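Local structure of transcriptional regulator (Bacillus halodurans, 1Z4E) at residues Y80-E89 with A114-T125; G103-I111 with R135-K143. The protein probably acts as an acyltransferase of the GNAT family, although it is named a transcriptional regulator. All coordinates share one frame; numbering follows the deposited sequence.

Contact 1 of 2, residues Y80-E89 with A114-T125; sequences YQGSWRATIE and AKERGCHLIQLT
The backbone N of Q123 donates to A86 O at 2.8 Å, in a parallel ladder that pairs A86 with I122 and T87 with Q123. A86 N in turn donates to L121 O, and I88 N to Q123 O. The side chain of Q123 works between two neighbours on the face it shares with R85 and T87. Its NE2 donates to T87 OG1 at 3.0 Å, the hydroxyl lying close to the amide plane, while OE1 takes the NH1 of R85 at 3.1 Å, with guanidinium and amide planes 81° apart. CG of Q123 stands between backbone N and carbonyl carbon (chi1 49°), which turns the amide back over the other strand. A leucine here would probably leave R85 NH1 and T87 OG1 without these amide partners. L121 CD2 lies over one face of the guanidinium, toward its rim, and makes a CH-pi contact over the Y80 ring. On the other face, alanines let helix 102-116 come close, A86 CB to A114 CB at 3.4 Å, while the longer I88 and I122 meet through their CD1 methyls at 3.3 Å, both pairs tighter than usual. Farther out, T79 holds R85, and K150 of the second subunit holds Q123 OE1. The contact joins the two strands of the beta-alpha-beta unit 84-93, 102-116, 119-127 of the GNAT fold; strand 65-76 flanks 84-93, and 121-125 pairs antiparallel with the second subunit.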
loop_
_atom_site.group_PDB
_atom_site.type_symbol
_atom_site.label_atom_id
_atom_site.label_comp_id
_atom_site.label_asym_id
_atom_site.label_seq_id
_atom_site.Cartn_x
_atom_site.Cartn_y
_atom_site.Cartn_z
ATOM N N TYR A 80 9.435 -10.836 -3.691
ATOM C CA TYR A 80 10.677 -10.719 -2.940
ATOM C C TYR A 80 10.772 -11.916 -1.998
ATOM O O TYR A 80 11.100 -11.780 -0.818
ATOM C CB TYR A 80 10.699 -9.405 -2.156
ATOM C CG TYR A 80 10.977 -8.208 -3.033
ATOM C CD1 TYR A 80 12.287 -7.790 -3.277
ATOM C CD2 TYR A 80 9.938 -7.515 -3.652
ATOM C CE1 TYR A 80 12.551 -6.711 -4.115
ATOM C CE2 TYR A 80 10.193 -6.436 -4.496
ATOM C CZ TYR A 80 11.500 -6.041 -4.719
ATOM O OH TYR A 80 11.759 -4.969 -5.538
ATOM N N GLN A 81 10.469 -13.091 -2.544
ATOM C CA GLN A 81 10.506 -14.339 -1.793
ATOM C C GLN A 81 9.680 -14.281 -0.507
ATOM O O GLN A 81 10.181 -14.535 0.594
ATOM C CB GLN A 81 11.961 -14.717 -1.494
ATOM C CG GLN A 81 12.777 -14.922 -2.770
ATOM C CD GLN A 81 14.235 -15.251 -2.509
ATOM O OE1 GLN A 81 14.554 -16.218 -1.816
ATOM N NE2 GLN A 81 15.132 -14.448 -3.075
ATOM N N GLY A 82 8.405 -13.938 -0.667
ATOM C CA GLY A 82 7.482 -13.862 0.456
ATOM C C GLY A 82 7.821 -12.850 1.533
ATOM O O GLY A 82 7.638 -13.120 2.721
ATOM N N SER A 83 8.297 -11.681 1.120
ATOM C CA SER A 83 8.684 -10.625 2.050
ATOM C C SER A 83 7.524 -9.745 2.481
ATOM O O SER A 83 6.678 -9.384 1.670
ATOM C CB SER A 83 9.734 -9.696 1.417
ATOM O OG SER A 83 10.968 -10.341 1.192
ATOM N N TRP A 84 7.507 -9.403 3.764
ATOM C CA TRP A 84 6.510 -8.495 4.303
ATOM C C TRP A 84 6.998 -7.091 3.939
ATOM O O TRP A 84 8.202 -6.852 3.883
ATOM C CB TRP A 84 6.459 -8.593 5.827
ATOM C CG TRP A 84 5.581 -9.672 6.355
ATOM C CD1 TRP A 84 5.750 -11.017 6.208
ATOM C CD2 TRP A 84 4.404 -9.497 7.151
ATOM N NE1 TRP A 84 4.750 -11.694 6.866
ATOM C CE2 TRP A 84 3.909 -10.784 7.453
ATOM C CE3 TRP A 84 3.718 -8.375 7.638
ATOM C CZ2 TRP A 84 2.754 -10.985 8.226
ATOM C CZ3 TRP A 84 2.569 -8.574 8.407
ATOM C CH2 TRP A 84 2.100 -9.872 8.691
ATOM N N ARG A 85 6.072 -6.173 3.687
ATOM C CA ARG A 85 6.436 -4.796 3.375
ATOM C C ARG A 85 5.683 -3.886 4.325
ATOM O O ARG A 85 4.598 -4.234 4.799
ATOM C CB ARG A 85 6.021 -4.404 1.956
ATOM C CG ARG A 85 6.539 -5.294 0.849
ATOM C CD ARG A 85 6.180 -4.682 -0.495
ATOM N NE ARG A 85 6.423 -5.597 -1.602
ATOM C CZ ARG A 85 6.343 -5.254 -2.886
ATOM N NH1 ARG A 85 6.032 -4.005 -3.218
ATOM N NH2 ARG A 85 6.557 -6.161 -3.834
ATOM N N ALA A 86 6.264 -2.728 4.610
ATOM C CA ALA A 86 5.612 -1.736 5.447
ATOM C C ALA A 86 5.272 -0.580 4.507
ATOM O O ALA A 86 6.145 -0.093 3.784
ATOM C CB ALA A 86 6.554 -1.248 6.546
ATOM N N THR A 87 4.008 -0.164 4.502
ATOM C CA THR A 87 3.582 0.958 3.672
ATOM C C THR A 87 3.206 2.114 4.593
ATOM O O THR A 87 2.361 1.968 5.489
ATOM C CB THR A 87 2.348 0.604 2.803
ATOM O OG1 THR A 87 2.662 -0.501 1.953
ATOM C CG2 THR A 87 1.939 1.791 1.941
ATOM N N ILE A 88 3.857 3.252 4.381
ATOM C CA ILE A 88 3.599 4.459 5.155
ATOM C C ILE A 88 2.630 5.309 4.355
ATOM O O ILE A 88 2.782 5.444 3.137
ATOM C CB ILE A 88 4.890 5.257 5.385
ATOM C CG1 ILE A 88 5.820 4.467 6.306
ATOM C CG2 ILE A 88 4.561 6.624 5.980
ATOM C CD1 ILE A 88 7.151 5.144 6.550
ATOM N N GLU A 89 1.648 5.891 5.037
ATOM C CA GLU A 89 0.641 6.711 4.371
ATOM C C GLU A 89 0.301 7.978 5.147
ATOM O O GLU A 89 0.187 7.956 6.371
ATOM C CB GLU A 89 -0.637 5.888 4.167
ATOM C CG GLU A 89 -1.823 6.654 3.588
ATOM C CD GLU A 89 -1.548 7.210 2.198
ATOM O OE1 GLU A 89 -0.959 6.488 1.372
ATOM O OE2 GLU A 89 -1.938 8.367 1.932
ATOM N N ALA A 114 9.228 -1.082 11.236
ATOM C CA ALA A 114 9.094 -2.029 10.128
ATOM C C ALA A 114 10.171 -3.109 10.179
ATOM O O ALA A 114 9.874 -4.288 9.982
ATOM C CB ALA A 114 9.161 -1.293 8.795
ATOM N N LYS A 115 11.419 -2.713 10.424
ATOM C CA LYS A 115 12.510 -3.684 10.509
ATOM C C LYS A 115 12.204 -4.659 11.646
ATOM O O LYS A 115 12.387 -5.874 11.505
ATOM C CB LYS A 115 13.847 -2.985 10.778
ATOM C CG LYS A 115 14.359 -2.133 9.629
ATOM C CD LYS A 115 15.636 -1.417 10.035
ATOM C CE LYS A 115 16.193 -0.553 8.913
ATOM N NZ LYS A 115 17.396 0.194 9.385
ATOM N N GLU A 116 11.740 -4.119 12.771
ATOM C CA GLU A 116 11.384 -4.936 13.933
ATOM C C GLU A 116 10.337 -5.985 13.567
ATOM O O GLU A 116 10.392 -7.117 14.050
ATOM C CB GLU A 116 10.819 -4.058 15.052
ATOM C CG GLU A 116 11.850 -3.377 15.926
ATOM C CD GLU A 116 11.237 -2.280 16.785
ATOM O OE1 GLU A 116 10.026 -2.362 17.087
ATOM O OE2 GLU A 116 11.967 -1.339 17.160
ATOM N N ARG A 117 9.380 -5.594 12.726
ATOM C CA ARG A 117 8.309 -6.492 12.295
ATOM C C ARG A 117 8.768 -7.496 11.244
ATOM O O ARG A 117 7.988 -8.340 10.807
ATOM C CB ARG A 117 7.136 -5.695 11.713
ATOM C CG ARG A 117 6.421 -4.793 12.688
ATOM C CD ARG A 117 5.769 -5.572 13.816
ATOM N NE ARG A 117 5.100 -4.663 14.739
ATOM C CZ ARG A 117 3.836 -4.266 14.631
ATOM N NH1 ARG A 117 3.067 -4.704 13.642
ATOM N NH2 ARG A 117 3.345 -3.407 15.512
ATOM N N GLY A 118 10.022 -7.397 10.820
ATOM C CA GLY A 118 10.525 -8.328 9.827
ATOM C C GLY A 118 10.257 -7.951 8.376
ATOM O O GLY A 118 10.346 -8.803 7.490
ATOM N N CYS A 119 9.922 -6.686 8.125
ATOM C CA CYS A 119 9.667 -6.219 6.761
ATOM C C CYS A 119 10.987 -6.077 6.014
ATOM O O CYS A 119 11.993 -5.685 6.603
ATOM C CB CYS A 119 8.962 -4.862 6.790
ATOM S SG CYS A 119 7.318 -4.930 7.492
ATOM N N HIS A 120 10.992 -6.391 4.723
ATOM C CA HIS A 120 12.218 -6.272 3.952
ATOM C C HIS A 120 12.280 -4.996 3.123
ATOM O O HIS A 120 13.310 -4.670 2.531
ATOM C CB HIS A 120 12.418 -7.510 3.079
ATOM C CG HIS A 120 12.640 -8.760 3.874
ATOM N ND1 HIS A 120 13.212 -8.746 5.129
ATOM C CD2 HIS A 120 12.381 -10.059 3.594
ATOM C CE1 HIS A 120 13.294 -9.982 5.587
ATOM N NE2 HIS A 120 12.797 -10.798 4.675
ATOM N N LEU A 121 11.176 -4.269 3.075
ATOM C CA LEU A 121 11.173 -3.000 2.367
ATOM C C LEU A 121 10.061 -2.111 2.897
ATOM O O LEU A 121 9.074 -2.585 3.466
ATOM C CB LEU A 121 11.051 -3.206 0.853
ATOM C CG LEU A 121 9.758 -3.596 0.147
ATOM C CD1 LEU A 121 8.783 -2.431 0.172
ATOM C CD2 LEU A 121 10.082 -3.961 -1.298
ATOM N N ILE A 122 10.254 -0.811 2.760
ATOM C CA ILE A 122 9.247 0.127 3.200
ATOM C C ILE A 122 8.918 0.952 1.963
ATOM O O ILE A 122 9.791 1.210 1.127
ATOM C CB ILE A 122 9.768 0.976 4.401
ATOM C CG1 ILE A 122 8.665 1.910 4.896
ATOM C CG2 ILE A 122 11.013 1.731 4.017
ATOM C CD1 ILE A 122 8.890 2.390 6.320
ATOM N N GLN A 123 7.648 1.316 1.816
ATOM C CA GLN A 123 7.204 2.060 0.648
ATOM C C GLN A 123 6.115 3.064 0.977
ATOM O O GLN A 123 5.490 3.007 2.043
ATOM C CB GLN A 123 6.670 1.083 -0.401
ATOM C CG GLN A 123 5.673 0.084 0.188
ATOM C CD GLN A 123 5.134 -0.913 -0.833
ATOM O OE1 GLN A 123 5.830 -1.302 -1.770
ATOM N NE2 GLN A 123 3.892 -1.343 -0.636
ATOM N N LEU A 124 5.906 3.990 0.051
ATOM C CA LEU A 124 4.874 5.004 0.187
ATOM C C LEU A 124 4.754 5.744 -1.134
ATOM O O LEU A 124 5.628 5.630 -2.002
ATOM C CB LEU A 124 5.214 6.011 1.293
ATOM C CG LEU A 124 6.302 7.042 0.972
ATOM C CD1 LEU A 124 5.946 8.370 1.600
ATOM C CD2 LEU A 124 7.639 6.550 1.469
ATOM N N THR A 125 3.666 6.495 -1.275
ATOM C CA THR A 125 3.411 7.293 -2.468
ATOM C C THR A 125 3.199 8.712 -1.977
ATOM O O THR A 125 2.516 8.926 -0.979
ATOM C CB THR A 125 2.139 6.836 -3.225
ATOM O OG1 THR A 125 1.053 6.667 -2.304
ATOM C CG2 THR A 125 2.388 5.524 -3.942
HETATM O O HOH W 1 9.528 -10.425 5.446
HETATM O O HOH W 2 1.707 6.098 0.731
HETATM O O HOH W 3 -0.799 8.180 -1.021
#

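Contact 2 of 2, residues G103-I111 with R135-K143; sequences GSQLVCWAI and RFYEQLGFK
V107 faces L140 and F136 where helix 103-111 meets the end of helix 135-140, the axes 11.2 Å apart at their closest. The tighter packing lies at G103, where F136 CZ comes to 3.5 Å from G103 C. The ring arrives edge on, with S104 N near its plane, because CG of F136 is anti to its backbone N (chi1 171°) and the ring reaches across to the other helix. Glycine suits this place: a beta carbon on G103 would point at the ring and come tight against CZ. One turn on, the two methyls of V107 divide their work, CG2 lying 4.1 Å from F136 CE2 and CG1 meeting L140 CD1 at 3.7 Å. The branched valine can thus touch a ring with one methyl and a leucine with the other. Farther along, F142 CE2 receives I111 CD1 at 4.1 Å, and its ring edge also faces V107 CG1. The more solvent-facing side is formed by S104 and C108, both partly exposed; there L140 CD2 lies 3.8 Å from both C108 SG and S104 OG, an ordinary van der Waals distance. G141, with positive phi, closes helix 135-140 in a Schellman motif and turns the chain so that F142 points back to the first helix. This is apolar packing between two helices of a GNAT fold, the second of them following strand 119-127 and leading into strand 143-152.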
loop_
_atom_site.group_PDB
_atom_site.type_symbol
_atom_site.label_atom_id
_atom_site.label_comp_id
_atom_site.label_asym_id
_atom_site.label_seq_id
_atom_site.Cartn_x
_atom_site.Cartn_y
_atom_site.Cartn_z
ATOM N N GLY A 103 9.218 15.419 10.851
ATOM C CA GLY A 103 8.877 14.448 9.821
ATOM C C GLY A 103 9.928 13.354 9.722
ATOM O O GLY A 103 9.605 12.166 9.672
ATOM N N SER A 104 11.196 13.756 9.704
ATOM C CA SER A 104 12.291 12.795 9.620
ATOM C C SER A 104 12.299 11.831 10.810
ATOM O O SER A 104 12.454 10.626 10.636
ATOM C CB SER A 104 13.634 13.527 9.536
ATOM O OG SER A 104 14.699 12.591 9.465
ATOM N N GLN A 105 12.141 12.352 12.022
ATOM C CA GLN A 105 12.116 11.492 13.202
ATOM C C GLN A 105 10.954 10.504 13.144
ATOM O O GLN A 105 11.113 9.328 13.451
ATOM C CB GLN A 105 11.978 12.322 14.481
ATOM C CG GLN A 105 13.221 13.085 14.869
ATOM C CD GLN A 105 13.009 13.916 16.116
ATOM O OE1 GLN A 105 12.781 13.382 17.199
ATOM N NE2 GLN A 105 13.073 15.234 15.965
ATOM N N LEU A 106 9.785 10.991 12.751
ATOM C CA LEU A 106 8.603 10.142 12.673
ATOM C C LEU A 106 8.782 9.005 11.662
ATOM O O LEU A 106 8.465 7.849 11.951
ATOM C CB LEU A 106 7.382 11.004 12.319
ATOM C CG LEU A 106 5.983 10.415 12.469
ATOM C CD1 LEU A 106 5.767 9.901 13.896
ATOM C CD2 LEU A 106 4.962 11.501 12.125
ATOM N N VAL A 107 9.294 9.323 10.478
ATOM C CA VAL A 107 9.499 8.302 9.457
ATOM C C VAL A 107 10.617 7.331 9.858
ATOM O O VAL A 107 10.503 6.125 9.647
ATOM C CB VAL A 107 9.831 8.941 8.090
ATOM C CG1 VAL A 107 10.165 7.864 7.068
ATOM C CG2 VAL A 107 8.655 9.770 7.623
ATOM N N CYS A 108 11.696 7.850 10.435
ATOM C CA CYS A 108 12.788 6.979 10.865
ATOM C C CYS A 108 12.284 6.003 11.931
ATOM O O CYS A 108 12.664 4.834 11.948
ATOM C CB CYS A 108 13.949 7.814 11.412
ATOM S SG CYS A 108 14.890 8.666 10.111
ATOM N N TRP A 109 11.415 6.488 12.812
ATOM C CA TRP A 109 10.844 5.657 13.870
ATOM C C TRP A 109 10.016 4.542 13.232
ATOM O O TRP A 109 10.116 3.367 13.612
ATOM C CB TRP A 109 9.946 6.511 14.768
ATOM C CG TRP A 109 9.521 5.841 16.038
ATOM C CD1 TRP A 109 10.152 5.901 17.249
ATOM C CD2 TRP A 109 8.351 5.038 16.234
ATOM N NE1 TRP A 109 9.440 5.191 18.188
ATOM C CE2 TRP A 109 8.332 4.652 17.592
ATOM C CE3 TRP A 109 7.315 4.610 15.395
ATOM C CZ2 TRP A 109 7.314 3.857 18.130
ATOM C CZ3 TRP A 109 6.304 3.821 15.930
ATOM C CH2 TRP A 109 6.312 3.454 17.286
ATOM N N ALA A 110 9.198 4.916 12.255
ATOM C CA ALA A 110 8.350 3.960 11.548
ATOM C C ALA A 110 9.191 2.921 10.812
ATOM O O ALA A 110 8.830 1.746 10.763
ATOM C CB ALA A 110 7.443 4.695 10.561
ATOM N N ILE A 111 10.304 3.360 10.232
ATOM C CA ILE A 111 11.196 2.453 9.512
ATOM C C ILE A 111 11.808 1.419 10.457
ATOM O O ILE A 111 11.930 0.245 10.105
ATOM C CB ILE A 111 12.333 3.223 8.813
ATOM C CG1 ILE A 111 11.761 4.065 7.672
ATOM C CG2 ILE A 111 13.385 2.248 8.298
ATOM C CD1 ILE A 111 12.790 4.927 6.978
ATOM N N ARG A 135 11.998 15.273 -2.398
ATOM C CA ARG A 135 13.318 15.584 -1.855
ATOM C C ARG A 135 13.469 15.051 -0.422
ATOM O O ARG A 135 14.504 14.490 -0.057
ATOM C CB ARG A 135 13.519 17.102 -1.873
ATOM C CG ARG A 135 14.896 17.564 -1.462
ATOM C CD ARG A 135 15.069 19.064 -1.710
ATOM N NE ARG A 135 14.518 19.466 -3.002
ATOM C CZ ARG A 135 13.356 20.097 -3.153
ATOM N NH1 ARG A 135 12.627 20.407 -2.089
ATOM N NH2 ARG A 135 12.916 20.407 -4.366
ATOM N N PHE A 136 12.435 15.252 0.384
ATOM C CA PHE A 136 12.422 14.796 1.773
ATOM C C PHE A 136 12.685 13.293 1.873
ATOM O O PHE A 136 13.486 12.840 2.698
ATOM C CB PHE A 136 11.060 15.102 2.405
ATOM C CG PHE A 136 10.862 14.481 3.766
ATOM C CD1 PHE A 136 11.432 15.055 4.898
ATOM C CD2 PHE A 136 10.108 13.320 3.911
ATOM C CE1 PHE A 136 11.248 14.481 6.158
ATOM C CE2 PHE A 136 9.921 12.739 5.161
ATOM C CZ PHE A 136 10.492 13.321 6.289
ATOM N N TYR A 137 12.002 12.520 1.038
ATOM C CA TYR A 137 12.151 11.073 1.054
ATOM C C TYR A 137 13.445 10.564 0.427
ATOM O O TYR A 137 14.003 9.559 0.883
ATOM C CB TYR A 137 10.928 10.429 0.397
ATOM C CG TYR A 137 9.708 10.568 1.272
ATOM C CD1 TYR A 137 9.602 9.841 2.455
ATOM C CD2 TYR A 137 8.698 11.487 0.966
ATOM C CE1 TYR A 137 8.534 10.020 3.318
ATOM C CE2 TYR A 137 7.616 11.677 1.830
ATOM C CZ TYR A 137 7.547 10.939 3.006
ATOM O OH TYR A 137 6.515 11.135 3.891
ATOM N N GLU A 138 13.925 11.248 -0.609
ATOM C CA GLU A 138 15.166 10.850 -1.248
ATOM C C GLU A 138 16.300 11.066 -0.252
ATOM O O GLU A 138 17.251 10.285 -0.203
ATOM C CB GLU A 138 15.399 11.661 -2.529
ATOM C CG GLU A 138 14.468 11.253 -3.656
ATOM C CD GLU A 138 14.683 12.066 -4.922
ATOM O OE1 GLU A 138 14.942 13.278 -4.806
ATOM O OE2 GLU A 138 14.575 11.494 -6.026
ATOM N N GLN A 139 16.178 12.113 0.561
ATOM C CA GLN A 139 17.185 12.411 1.572
ATOM C C GLN A 139 17.256 11.295 2.616
ATOM O O GLN A 139 18.306 11.073 3.220
ATOM C CB GLN A 139 16.867 13.745 2.256
ATOM C CG GLN A 139 17.021 14.953 1.343
ATOM C CD GLN A 139 16.475 16.219 1.969
ATOM O OE1 GLN A 139 15.780 16.177 2.990
ATOM N NE2 GLN A 139 16.779 17.352 1.362
ATOM N N LEU A 140 16.140 10.600 2.830
ATOM C CA LEU A 140 16.090 9.498 3.795
ATOM C C LEU A 140 16.674 8.216 3.190
ATOM O O LEU A 140 17.058 7.292 3.905
ATOM C CB LEU A 140 14.648 9.249 4.243
ATOM C CG LEU A 140 14.107 10.249 5.268
ATOM C CD1 LEU A 140 12.611 10.065 5.446
ATOM C CD2 LEU A 140 14.849 10.055 6.592
ATOM N N GLY A 141 16.743 8.165 1.868
ATOM C CA GLY A 141 17.288 6.981 1.231
ATOM C C GLY A 141 16.267 6.256 0.382
ATOM O O GLY A 141 16.550 5.179 -0.146
ATOM N N PHE A 142 15.076 6.832 0.255
ATOM C CA PHE A 142 14.037 6.231 -0.575
ATOM C C PHE A 142 14.357 6.538 -2.033
ATOM O O PHE A 142 14.980 7.562 -2.343
ATOM C CB PHE A 142 12.661 6.827 -0.261
ATOM C CG PHE A 142 12.015 6.280 0.982
ATOM C CD1 PHE A 142 11.197 5.152 0.919
ATOM C CD2 PHE A 142 12.192 6.915 2.209
ATOM C CE1 PHE A 142 10.559 4.664 2.064
ATOM C CE2 PHE A 142 11.554 6.432 3.364
ATOM C CZ PHE A 142 10.738 5.304 3.285
ATOM N N LYS A 143 13.915 5.659 -2.923
ATOM C CA LYS A 143 14.112 5.844 -4.355
ATOM C C LYS A 143 12.741 5.953 -5.029
ATOM O O LYS A 143 11.855 5.140 -4.764
ATOM C CB LYS A 143 14.877 4.653 -4.952
ATOM C CG LYS A 143 15.001 4.707 -6.473
ATOM C CD LYS A 143 15.763 3.510 -7.037
ATOM C CE LYS A 143 17.248 3.558 -6.682
ATOM N NZ LYS A 143 17.954 4.729 -7.295
#

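How the contacts relate
Contact 1 is sheet pairing, held by backbone hydrogen bonds and a polar network on one face; contact 2 joins its segments chiefly through apolar side chains, with an aromatic ring edge against the backbone of G103 and S104. Both draw on helix 102-116, which gives A114 to the first and G103 to I111 to the second. Each is partly buried, with its apolar residues forming the inner side. They meet there: L124 CD1 lies 3.3 Å from Y137 CZ, and I122 CG2 lies 3.6 Å from F142 CE1. Both also pair strands with the second subunit, over L121 to T125 in contact 1 and at K143 in contact 2, besides side-chain packing.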